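Local coordinates for protein putative solute-binding component of ABC transporter (Clostridium phytofermentans, PDB 4YS6) that probably serves as the sugar-binding component of an ABC transporter, and holds beta-D-glucose between its two lobes, at residues K60-D64 / A65-V69; K303-D306 / A307-G311. All coordinates share one frame; numbering follows the deposited sequence.

Interaction 1: K60-D64 / A65-V69; sequences KQLKD and AGYEV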
ATOM      1  N   LYS A  60      -6.700 -16.768 -10.454  1.00 18.43           N
ATOM      2  CA  LYS A  60      -7.095 -18.079  -9.970  1.00 20.71           C
ATOM      3  C   LYS A  60      -8.548 -18.099  -9.536  1.00 17.86           C
ATOM      4  O   LYS A  60      -9.286 -19.003  -9.901  1.00 19.52           O
ATOM      5  CB  LYS A  60      -6.216 -18.517  -8.796  1.00 25.24           C
ATOM      6  CG  LYS A  60      -6.688 -19.815  -8.141  1.00 36.17           C
ATOM      7  CD  LYS A  60      -5.858 -20.160  -6.920  1.00 51.51           C
ATOM      8  CE  LYS A  60      -6.285 -21.496  -6.322  1.00 61.03           C
ATOM      9  NZ  LYS A  60      -7.681 -21.471  -5.801  1.00 63.30           N
ATOM     10  N   GLN A  61      -8.945 -17.106  -8.741  1.00 17.16           N
ATOM     11  CA  GLN A  61     -10.275 -17.110  -8.153  1.00 19.29           C
ATOM     12  C   GLN A  61     -11.333 -16.770  -9.196  1.00 17.48           C
ATOM     13  O   GLN A  61     -12.413 -17.328  -9.153  1.00 20.40           O
ATOM     14  CB  GLN A  61     -10.324 -16.157  -6.965  1.00 18.86           C
ATOM     15  CG  GLN A  61      -9.418 -16.633  -5.841  1.00 21.76           C
ATOM     16  CD  GLN A  61      -9.580 -15.833  -4.581  1.00 21.05           C
ATOM     17  OE1 GLN A  61     -10.697 -15.487  -4.195  1.00 25.05           O
ATOM     18  NE2 GLN A  61      -8.469 -15.565  -3.905  1.00 23.49           N
ATOM     19  N   LEU A  62     -11.019 -15.890 -10.144  1.00 16.87           N
ATOM     20  CA  LEU A  62     -11.958 -15.662 -11.256  1.00 17.15           C
ATOM     21  C   LEU A  62     -12.172 -16.919 -12.093  1.00 18.05           C
ATOM     22  O   LEU A  62     -13.302 -17.245 -12.465  1.00 19.74           O
ATOM     23  CB  LEU A  62     -11.464 -14.538 -12.156  1.00 17.39           C
ATOM     24  CG  LEU A  62     -11.656 -13.148 -11.565  1.00 18.79           C
ATOM     25  CD1 LEU A  62     -10.904 -12.142 -12.390  1.00 19.83           C
ATOM     26  CD2 LEU A  62     -13.148 -12.757 -11.483  1.00 19.54           C
ATOM     27  N   LYS A  63     -11.094 -17.635 -12.406  1.00 18.29           N
ATOM     28  CA  LYS A  63     -11.243 -18.845 -13.212  1.00 20.03           C
ATOM     29  C   LYS A  63     -12.033 -19.906 -12.461  1.00 22.40           C
ATOM     30  O   LYS A  63     -12.883 -20.596 -13.052  1.00 22.52           O
ATOM     31  CB  LYS A  63      -9.879 -19.370 -13.641  1.00 21.07           C
ATOM     32  CG  LYS A  63      -9.210 -18.448 -14.631  1.00 24.94           C
ATOM     33  CD  LYS A  63      -7.892 -18.999 -15.140  1.00 40.12           C
ATOM     34  CE  LYS A  63      -7.317 -18.089 -16.207  1.00 53.71           C
ATOM     35  NZ  LYS A  63      -5.957 -18.509 -16.641  1.00 65.31           N
ATOM     36  N   ASP A  64     -11.808 -20.010 -11.159  1.00 20.40           N
ATOM     37  CA  ASP A  64     -12.578 -20.934 -10.327  1.00 25.57           C
ATOM     38  C   ASP A  64     -14.063 -20.595 -10.321  1.00 26.89           C
ATOM     39  O   ASP A  64     -14.907 -21.486 -10.193  1.00 26.31           O
ATOM     40  CB  ASP A  64     -12.067 -20.925  -8.882  1.00 37.43           C
ATOM     41  CG  ASP A  64     -10.938 -21.918  -8.645  1.00 58.64           C
ATOM     42  OD1 ASP A  64     -10.987 -23.037  -9.207  1.00 66.40           O
ATOM     43  OD2 ASP A  64     -10.009 -21.580  -7.880  1.00 63.70           O
ATOM     44  N   ALA A  65     -14.371 -19.306 -10.429  1.00 21.77           N
ATOM     45  CA  ALA A  65     -15.748 -18.820 -10.438  1.00 23.58           C
ATOM     46  C   ALA A  65     -16.367 -18.871 -11.835  1.00 25.38           C
ATOM     47  O   ALA A  65     -17.535 -18.517 -12.013  1.00 23.71           O
ATOM     48  CB  ALA A  65     -15.794 -17.399  -9.893  1.00 20.89           C
ATOM     49  N   GLY A  66     -15.597 -19.306 -12.829  1.00 23.46           N
ATOM     50  CA  GLY A  66     -16.131 -19.507 -14.162  1.00 23.21           C
ATOM     51  C   GLY A  66     -15.869 -18.417 -15.178  1.00 21.93           C
ATOM     52  O   GLY A  66     -16.424 -18.458 -16.270  1.00 26.35           O
ATOM     53  N   TYR A  67     -15.025 -17.452 -14.837  1.00 19.90           N
ATOM     54  CA  TYR A  67     -14.705 -16.385 -15.762  1.00 19.51           C
ATOM     55  C   TYR A  67     -13.453 -16.675 -16.568  1.00 21.75           C
ATOM     56  O   TYR A  67     -12.620 -17.499 -16.177  1.00 25.97           O
ATOM     57  CB  TYR A  67     -14.541 -15.065 -15.006  1.00 18.53           C
ATOM     58  CG  TYR A  67     -15.781 -14.697 -14.250  1.00 18.55           C
ATOM     59  CD1 TYR A  67     -16.834 -14.054 -14.886  1.00 19.57           C
ATOM     60  CD2 TYR A  67     -15.920 -15.016 -12.909  1.00 18.41           C
ATOM     61  CE1 TYR A  67     -17.976 -13.725 -14.195  1.00 21.91           C
ATOM     62  CE2 TYR A  67     -17.064 -14.700 -12.218  1.00 21.54           C
ATOM     63  CZ  TYR A  67     -18.086 -14.049 -12.867  1.00 25.99           C
ATOM     64  OH  TYR A  67     -19.232 -13.725 -12.190  1.00 22.99           O
ATOM     65  N   GLU A  68     -13.365 -16.025 -17.724  1.00 19.72           N
ATOM     66  CA  GLU A  68     -12.130 -15.934 -18.487  1.00 23.31           C
ATOM     67  C   GLU A  68     -11.449 -14.647 -18.038  1.00 23.49           C
ATOM     68  O   GLU A  68     -12.121 -13.696 -17.605  1.00 20.51           O
ATOM     69  CB  GLU A  68     -12.376 -15.931 -19.995  1.00 27.86           C
ATOM     70  CG  GLU A  68     -12.972 -17.218 -20.548  1.00 44.96           C
ATOM     71  CD  GLU A  68     -11.978 -18.372 -20.569  1.00 64.69           C
ATOM     72  OE1 GLU A  68     -10.826 -18.184 -20.114  1.00 72.23           O
ATOM     73  OE2 GLU A  68     -12.349 -19.469 -21.049  1.00 69.42           O
ATOM     74  N   VAL A  69     -10.125 -14.634 -18.091  1.00 22.62           N
ATOM     75  CA  VAL A  69      -9.356 -13.538 -17.497  1.00 21.08           C
ATOM     76  C   VAL A  69      -8.306 -12.979 -18.435  1.00 23.97           C
ATOM     77  O   VAL A  69      -7.557 -13.725 -19.048  1.00 21.68           O
ATOM     78  CB  VAL A  69      -8.646 -13.992 -16.215  1.00 19.86           C
ATOM     79  CG1 VAL A  69      -7.873 -12.850 -15.598  1.00 19.28           C
ATOM     80  CG2 VAL A  69      -9.653 -14.526 -15.219  1.00 27.37           C
TER

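Interaction 2: K303-D306 / A307-G311; sequences KMVD and AIMKG. With NA (sodium ion), chain E.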
ATOM      1  N   LYS A 303     -16.489 -11.815  -5.323  1.00 14.89           N
ATOM      2  CA  LYS A 303     -17.891 -11.704  -4.880  1.00 15.05           C
ATOM      3  C   LYS A 303     -18.601 -10.516  -5.546  1.00 14.91           C
ATOM      4  O   LYS A 303     -19.799 -10.600  -5.903  1.00 16.30           O
ATOM      5  CB  LYS A 303     -17.984 -11.559  -3.361  1.00 21.56           C
ATOM      6  CG  LYS A 303     -17.593 -12.818  -2.624  1.00 21.17           C
ATOM      7  CD  LYS A 303     -17.666 -12.572  -1.141  1.00 24.89           C
ATOM      8  CE  LYS A 303     -17.039 -13.704  -0.357  1.00 30.52           C
ATOM      9  NZ  LYS A 303     -17.038 -13.358   1.091  1.00 38.57           N
HETATM   10  N   MSE A 304     -17.889  -9.403  -5.696  1.00 14.48           N
HETATM   11  CA  MSE A 304     -18.435  -8.222  -6.386  1.00 14.40           C
HETATM   12  C   MSE A 304     -18.665  -8.519  -7.870  1.00 16.28           C
HETATM   13  O   MSE A 304     -19.692  -8.159  -8.422  1.00 15.05           O
HETATM   14  CB  MSE A 304     -17.519  -6.996  -6.236  1.00 15.50           C
HETATM   15  CG  MSE A 304     -17.357  -6.571  -4.826  1.00 13.56           C
HETATM   16 SE   MSE A 304     -16.066  -5.072  -4.909  1.00 26.64          SE
HETATM   17  CE  MSE A 304     -16.443  -4.284  -3.191  1.00 20.84           C
ATOM     18  N   VAL A 305     -17.715  -9.191  -8.509  1.00 14.94           N
ATOM     19  CA  VAL A 305     -17.847  -9.552  -9.914  1.00 15.73           C
ATOM     20  C   VAL A 305     -19.062 -10.454 -10.121  1.00 15.96           C
ATOM     21  O   VAL A 305     -19.886 -10.245 -11.037  1.00 16.86           O
ATOM     22  CB  VAL A 305     -16.571 -10.237 -10.397  1.00 15.48           C
ATOM     23  CG1 VAL A 305     -16.753 -10.765 -11.810  1.00 16.08           C
ATOM     24  CG2 VAL A 305     -15.423  -9.255 -10.337  1.00 14.99           C
ATOM     25  N   ASP A 306     -19.199 -11.449  -9.251  1.00 16.07           N
ATOM     26  CA  ASP A 306     -20.353 -12.333  -9.313  1.00 16.63           C
ATOM     27  C   ASP A 306     -21.672 -11.563  -9.141  1.00 16.91           C
ATOM     28  O   ASP A 306     -22.663 -11.834  -9.831  1.00 17.14           O
ATOM     29  CB  ASP A 306     -20.281 -13.405  -8.226  1.00 20.22           C
ATOM     30  CG  ASP A 306     -19.410 -14.589  -8.604  1.00 33.16           C
ATOM     31  OD1 ASP A 306     -19.072 -14.777  -9.790  1.00 33.01           O
ATOM     32  OD2 ASP A 306     -19.086 -15.366  -7.682  1.00 37.56           O
ATOM     33  N   ALA A 307     -21.693 -10.635  -8.195  1.00 16.48           N
ATOM     34  CA  ALA A 307     -22.901  -9.877  -7.923  1.00 16.14           C
ATOM     35  C   ALA A 307     -23.297  -9.089  -9.163  1.00 16.31           C
ATOM     36  O   ALA A 307     -24.470  -9.054  -9.554  1.00 16.71           O
ATOM     37  CB  ALA A 307     -22.689  -8.952  -6.744  1.00 18.06           C
ATOM     38  N   ILE A 308     -22.295  -8.497  -9.806  1.00 16.07           N
ATOM     39  CA  ILE A 308     -22.525  -7.666 -10.983  1.00 16.25           C
ATOM     40  C   ILE A 308     -22.896  -8.499 -12.214  1.00 16.92           C
ATOM     41  O   ILE A 308     -23.828  -8.164 -12.957  1.00 17.88           O
ATOM     42  CB  ILE A 308     -21.274  -6.821 -11.292  1.00 15.85           C
ATOM     43  CG1 ILE A 308     -21.045  -5.791 -10.183  1.00 17.20           C
ATOM     44  CG2 ILE A 308     -21.389  -6.148 -12.635  1.00 20.39           C
ATOM     45  CD1 ILE A 308     -19.653  -5.218 -10.157  1.00 17.22           C
HETATM   46  N   MSE A 309     -22.163  -9.585 -12.432  1.00 17.09           N
HETATM   47  CA  MSE A 309     -22.258 -10.343 -13.669  1.00 17.74           C
HETATM   48  C   MSE A 309     -23.348 -11.394 -13.658  1.00 20.45           C
HETATM   49  O   MSE A 309     -24.012 -11.616 -14.678  1.00 21.97           O
HETATM   50  CB  MSE A 309     -20.907 -10.999 -13.970  1.00 19.23           C
HETATM   51  CG  MSE A 309     -19.796 -10.001 -14.171  1.00 27.22           C
HETATM   52 SE   MSE A 309     -19.872  -9.281 -15.973  1.00 43.18          SE
HETATM   53  CE  MSE A 309     -18.997 -10.786 -16.878  1.00 38.86           C
ATOM     54  N   LYS A 310     -23.541 -12.031 -12.509  1.00 18.21           N
ATOM     55  CA  LYS A 310     -24.541 -13.089 -12.366  1.00 18.80           C
ATOM     56  C   LYS A 310     -25.781 -12.668 -11.573  1.00 21.60           C
ATOM     57  O   LYS A 310     -26.828 -13.270 -11.725  1.00 25.17           O
ATOM     58  CB  LYS A 310     -23.921 -14.304 -11.674  1.00 23.11           C
ATOM     59  CG  LYS A 310     -22.687 -14.895 -12.400  1.00 30.12           C
ATOM     60  CD  LYS A 310     -22.051 -16.003 -11.550  1.00 33.09           C
ATOM     61  CE  LYS A 310     -20.728 -16.539 -12.121  1.00 37.21           C
ATOM     62  NZ  LYS A 310     -19.838 -17.112 -11.031  1.00 35.87           N
ATOM     63  N   GLY A 311     -25.648 -11.667 -10.714  1.00 20.86           N
ATOM     64  CA  GLY A 311     -26.771 -11.201  -9.914  1.00 18.50           C
ATOM     65  C   GLY A 311     -26.501 -11.267  -8.428  1.00 21.41           C
ATOM     66  O   GLY A 311     -25.879 -12.203  -7.925  1.00 23.05           O
TER
HETATM   67 NA    NA E 404     -25.893  -7.281  -8.863  1.00 18.93          NA
HETATM   68  O   HOH W   1     -24.482  -5.567  -8.207  1.00 24.12           O

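Interaction 1: K60-D64 / A65-V69
Tyr-67 N reaches back to Leu-62 O at 2.9 Å and Gly-66 N to Lys-63 O at 3.0 Å, so the last turn of helix 50-64 is closed by a Schellman motif before the chain runs on into strand 68-73. This is the helix-to-strand turn of the beta-alpha-beta unit formed by strand 38-43, helix 50-64 and strand 68-73. Ala-65 N keeps a helical bond to Gln-61 O, and a weak one to Leu-62 O. The small methyl of Ala-65 suits this tight turn, its CB lying close to the same two carbonyl oxygens, Gln-61 O and Leu-62 O. Gly-66 has positive phi (100°), where a side chain would press on the carbonyl oxygen of Ala-65; glycine suits the position.

Around this polar turn the side chains fold together. Leu-62 serves two neighbours: its CB, at 3.6 Å, and its CD1 branch both lie against Val-69 CG2, the two side chains crossing at about a right angle, while its CD2 branch turns to Tyr-67 CD2 at 3.8 Å. With CG set beside the Tyr-67 backbone N (chi1 -59°), the ring presents its CD2 edge to Leu-62 O, which lies near the ring plane. At the far end of the ring, the hydroxyl is hydrogen-bonded to Asp-306 on helix 294-309. Val-69 CG2 also touches Lys-63 CG at 4.0 Å, the start of an extended chain that suits an exposed edge, its amine lying further out in a long, weak ion pair with Glu-59. One turn of helix is further linked by Lys-60 NZ, which donates to Asp-64 OD2 at 3.1 Å, nearly along the C-O axis of the carboxylate.

Interaction 2: K303-D306 / A307-G311
Asp-306 and Lys-310 both carry CG beside their own backbone N (chi1 -82° and -58°), and the lysine chain stays extended beyond CG, which lays the two side chains alongside each other, pointing the same way. Lys-310 NZ closes a salt bridge to Asp-306 OD1 at 2.8 Å, coming from above the carboxylate plane. Acid and base each have a second partner in the turn after helix 50-64; the nearby ammonium would probably favour the charged carboxylate.

On the inner side of the helix, Val-305 CG1 lies 3.9 Å from CG of selenomethionine Met-309. The valine methyl and the flexible, twice-bent Met-309 chain suit an apolar surface: both residues touch Leu-95 and Tyr-67. Ile-308 lays CG1 beside Met-304 O and packs against strands 95-98, 119-123 and 135-139.

In the backbone the i to i+4 pattern runs on through Met-309 N, bonded to Val-305 O at 2.8 Å, to Lys-310 N, bonded to Asp-306 O; Gly-311 N adds an i to i+5 bond to that same Asp-306 O at 3.1 Å. Gly-311 takes positive phi (122°), where a CB would be jammed against the carbonyl oxygen of Lys-310. The small methyl of Ala-307 suits its buried place. Independently of that side chain, Ala-307 O binds a sodium ion at 2.4 Å, with a water and Gly-312 O as further ligands. The arrangement is that of a helix C-terminal turn left through a glycine of positive phi, in a lobe of the periplasmic binding protein fold, with a carbonyl of the turn shared with a sodium site.

How the interactions relate
From the N terminus, interaction 1 (60-64 with 65-69) comes first, closing the tight turn from helix 50-64 into strand 68-73. Interaction 2 (303-306 with 307-311) follows far later in sequence, closing the end of helix 294-309. They are in series, neither nested nor crossed. In space, however, they touch, the centres of interactions 1 and 2 lying about 12 Å apart: Tyr-67 OH lies 2.6 Å from Asp-306 OD1, and Ala-65 O lies 2.9 Å from Lys-310 NZ, both probable hydrogen bonds. Two helices remote in sequence are thereby tied together at their C-terminal ends, beside the seven-stranded sheet of one lobe.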